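Local structure of putative translational inhibitor protein (Yersinia pestis, 5V4D) at residues G27-S32 and A62-A67. The protein is of unknown function but belongs to the Rid (YjgF-like) family, whose members include enamine/imine deaminases, and may act in that way. Sequence-based numbering, arbitrary orientation.
Sequences GILYAS and AVLLQA
The 62-67 part of the helix that begins at residue 49 rests on one face of the mixed sheet of this Rid-family subunit, and Leu29 is the residue of strand 28-31 that makes the closest contacts with it. Leu29 is modelled in two conformers; in the one described, its CD2 methyl lies 3.7 Å from Ala67 CB and 3.8 Å from Leu64 CD2. With CG anti to the backbone N and chi2 at 60°, CD2 is the outstretched branch, reaching toward the helix. Leu64 starts from a different bearing: its CA–CB bond does not point at the strand, but chi2 of 178° sends CD1 away along the extended line and leaves the other branch, CD2, to meet CD2 of Leu29, the two side chains meeting at a slant. Ala67, by contrast, presents its short CB directly to the strand, where the CA atoms of Leu29 and Ala67 stand 7.9 Å apart. The backbone here keeps the i to i-4 bond from Ala67 N to Val63 O, 3.1 Å long. No hydrogen bond links the two segments; the join is purely apolar. Ala22 and Cys24 of the adjacent strand 22-25 and Ile7 of strand 5-7 beyond it also touch Leu29, while on the other side of the sheet Tyr30 packs on Val75 of the second subunit. A helix laid over one sheet face, with the other turned to neighbouring subunits, is the layered alpha-beta build of the trimeric YjgF-like fold.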
ATOM      1  N   GLY A  27       9.873   2.142  15.808  1.00 20.02           N
ATOM      2  CA  GLY A  27      10.245   0.743  15.677  1.00 24.48           C
ATOM      3  C   GLY A  27       9.948   0.107  14.328  1.00 24.49           C
ATOM      4  O   GLY A  27      10.266  -1.079  14.140  1.00 23.83           O
ATOM      5  N   ILE A  28       9.413   0.860  13.374  1.00 20.63           N
ATOM      6  CA  ILE A  28       9.125   0.366  12.031  1.00 17.86           C
ATOM      7  C   ILE A  28       9.984   1.103  11.013  1.00 17.92           C
ATOM      8  O   ILE A  28      10.070   2.338  11.049  1.00 19.55           O
ATOM      9  CB  ILE A  28       7.644   0.551  11.654  1.00 20.07           C
ATOM     10  CG1 ILE A  28       6.732  -0.183  12.646  1.00 29.05           C
ATOM     11  CG2 ILE A  28       7.425   0.135  10.186  1.00 21.22           C
ATOM     12  CD1 ILE A  28       6.801  -1.666  12.499  1.00 42.47           C
ATOM     13  N   LEU A  29      10.610   0.349  10.100  0.59 16.05           N
ATOM     14  CA  LEU A  29      11.300   0.909   8.949  0.59 15.58           C
ATOM     15  C   LEU A  29      10.358   0.917   7.749  0.59 16.80           C
ATOM     16  O   LEU A  29       9.899  -0.146   7.306  0.59 15.49           O
ATOM     17  CB  LEU A  29      12.538   0.075   8.626  0.59 16.12           C
ATOM     18  CG  LEU A  29      13.310   0.472   7.380  0.59 17.80           C
ATOM     19  CD1 LEU A  29      13.762   1.863   7.549  0.59 29.88           C
ATOM     20  CD2 LEU A  29      14.524  -0.428   7.199  0.59 21.84           C
ATOM     21  N   TYR A  30      10.063   2.105   7.233  1.00 15.17           N
ATOM     22  CA  TYR A  30       9.203   2.253   6.064  1.00 17.01           C
ATOM     23  C   TYR A  30      10.127   2.507   4.885  1.00 15.09           C
ATOM     24  O   TYR A  30      10.709   3.586   4.795  1.00 17.17           O
ATOM     25  CB  TYR A  30       8.236   3.426   6.225  1.00 15.62           C
ATOM     26  CG  TYR A  30       7.257   3.306   7.365  1.00 15.11           C
ATOM     27  CD1 TYR A  30       5.960   2.791   7.149  1.00 18.65           C
ATOM     28  CD2 TYR A  30       7.615   3.695   8.660  1.00 17.60           C
ATOM     29  CE1 TYR A  30       5.066   2.669   8.195  1.00 18.55           C
ATOM     30  CE2 TYR A  30       6.704   3.579   9.711  1.00 20.72           C
ATOM     31  CZ  TYR A  30       5.452   3.067   9.477  1.00 24.01           C
ATOM     32  OH  TYR A  30       4.581   2.971  10.550  1.00 25.64           O
ATOM     33  N   ALA A  31      10.291   1.520   3.988  1.00 12.93           N
ATOM     34  CA  ALA A  31      11.171   1.696   2.839  1.00 15.96           C
ATOM     35  C   ALA A  31      10.390   2.262   1.662  1.00 15.28           C
ATOM     36  O   ALA A  31       9.253   1.865   1.438  1.00 16.28           O
ATOM     37  CB  ALA A  31      11.786   0.361   2.407  1.00 15.22           C
ATOM     38  N   SER A  32      10.998   3.192   0.918  1.00 15.06           N
ATOM     39  CA  SER A  32      10.442   3.549  -0.380  1.00 13.80           C
ATOM     40  C   SER A  32      10.414   2.336  -1.293  1.00 13.49           C
ATOM     41  O   SER A  32      11.284   1.465  -1.214  1.00 16.78           O
ATOM     42  CB  SER A  32      11.288   4.644  -1.014  1.00 15.13           C
ATOM     43  OG  SER A  32      11.116   5.859  -0.323  1.00 16.59           O
ATOM     44  N   ALA A  62      20.380  -3.319   0.810  1.00 14.49           N
ATOM     45  CA  ALA A  62      21.258  -2.210   1.195  1.00 15.71           C
ATOM     46  C   ALA A  62      20.575  -1.253   2.170  1.00 15.25           C
ATOM     47  O   ALA A  62      21.228  -0.716   3.088  1.00 17.24           O
ATOM     48  CB  ALA A  62      21.726  -1.436  -0.047  1.00 16.69           C
ATOM     49  N   VAL A  63      19.284  -0.977   1.950  1.00 14.40           N
ATOM     50  CA  VAL A  63      18.543  -0.086   2.825  1.00 14.93           C
ATOM     51  C   VAL A  63      18.396  -0.703   4.208  1.00 16.20           C
ATOM     52  O   VAL A  63      18.655  -0.049   5.223  1.00 17.97           O
ATOM     53  CB  VAL A  63      17.178   0.227   2.194  1.00 14.78           C
ATOM     54  CG1 VAL A  63      16.279   0.978   3.216  1.00 16.02           C
ATOM     55  CG2 VAL A  63      17.416   1.020   0.935  1.00 17.54           C
ATOM     56  N   LEU A  64      18.076  -2.000   4.265  1.00 15.15           N
ATOM     57  CA  LEU A  64      17.962  -2.683   5.548  1.00 16.42           C
ATOM     58  C   LEU A  64      19.282  -2.615   6.313  1.00 16.14           C
ATOM     59  O   LEU A  64      19.301  -2.308   7.508  1.00 17.02           O
ATOM     60  CB  LEU A  64      17.589  -4.141   5.320  1.00 14.46           C
ATOM     61  CG  LEU A  64      16.253  -4.362   4.626  1.00 16.63           C
ATOM     62  CD1 LEU A  64      16.055  -5.876   4.422  1.00 19.80           C
ATOM     63  CD2 LEU A  64      15.115  -3.714   5.427  1.00 19.49           C
ATOM     64  N   LEU A  65      20.394  -2.931   5.635  1.00 17.76           N
ATOM     65  CA  LEU A  65      21.700  -2.940   6.313  1.00 17.89           C
ATOM     66  C   LEU A  65      22.041  -1.571   6.872  1.00 19.08           C
ATOM     67  O   LEU A  65      22.561  -1.470   7.987  1.00 20.38           O
ATOM     68  CB  LEU A  65      22.790  -3.399   5.352  1.00 19.37           C
ATOM     69  CG  LEU A  65      22.663  -4.860   4.900  1.00 24.99           C
ATOM     70  CD1 LEU A  65      23.807  -5.248   3.967  1.00 28.86           C
ATOM     71  CD2 LEU A  65      22.612  -5.792   6.080  1.00 31.55           C
ATOM     72  N   GLN A  66      21.760  -0.509   6.113  1.00 17.19           N
ATOM     73  CA  GLN A  66      22.098   0.826   6.598  1.00 19.67           C
ATOM     74  C   GLN A  66      21.288   1.157   7.840  1.00 21.19           C
ATOM     75  O   GLN A  66      21.778   1.867   8.740  1.00 22.36           O
ATOM     76  CB  GLN A  66      21.846   1.845   5.491  1.00 20.38           C
ATOM     77  CG  GLN A  66      22.108   3.302   5.899  1.00 20.47           C
ATOM     78  CD  GLN A  66      23.538   3.558   6.248  1.00 21.82           C
ATOM     79  OE1 GLN A  66      24.426   2.792   5.906  1.00 21.41           O
ATOM     80  NE2 GLN A  66      23.775   4.673   6.940  1.00 25.11           N
ATOM     81  N   ALA A  67      20.051   0.645   7.907  1.00 18.48           N
ATOM     82  CA  ALA A  67      19.190   0.797   9.076  1.00 20.05           C
ATOM     83  C   ALA A  67      19.592  -0.099  10.238  1.00 24.04           C
ATOM     84  O   ALA A  67      18.995   0.018  11.307  1.00 24.19           O
ATOM     85  CB  ALA A  67      17.720   0.511   8.704  1.00 20.38           C
TER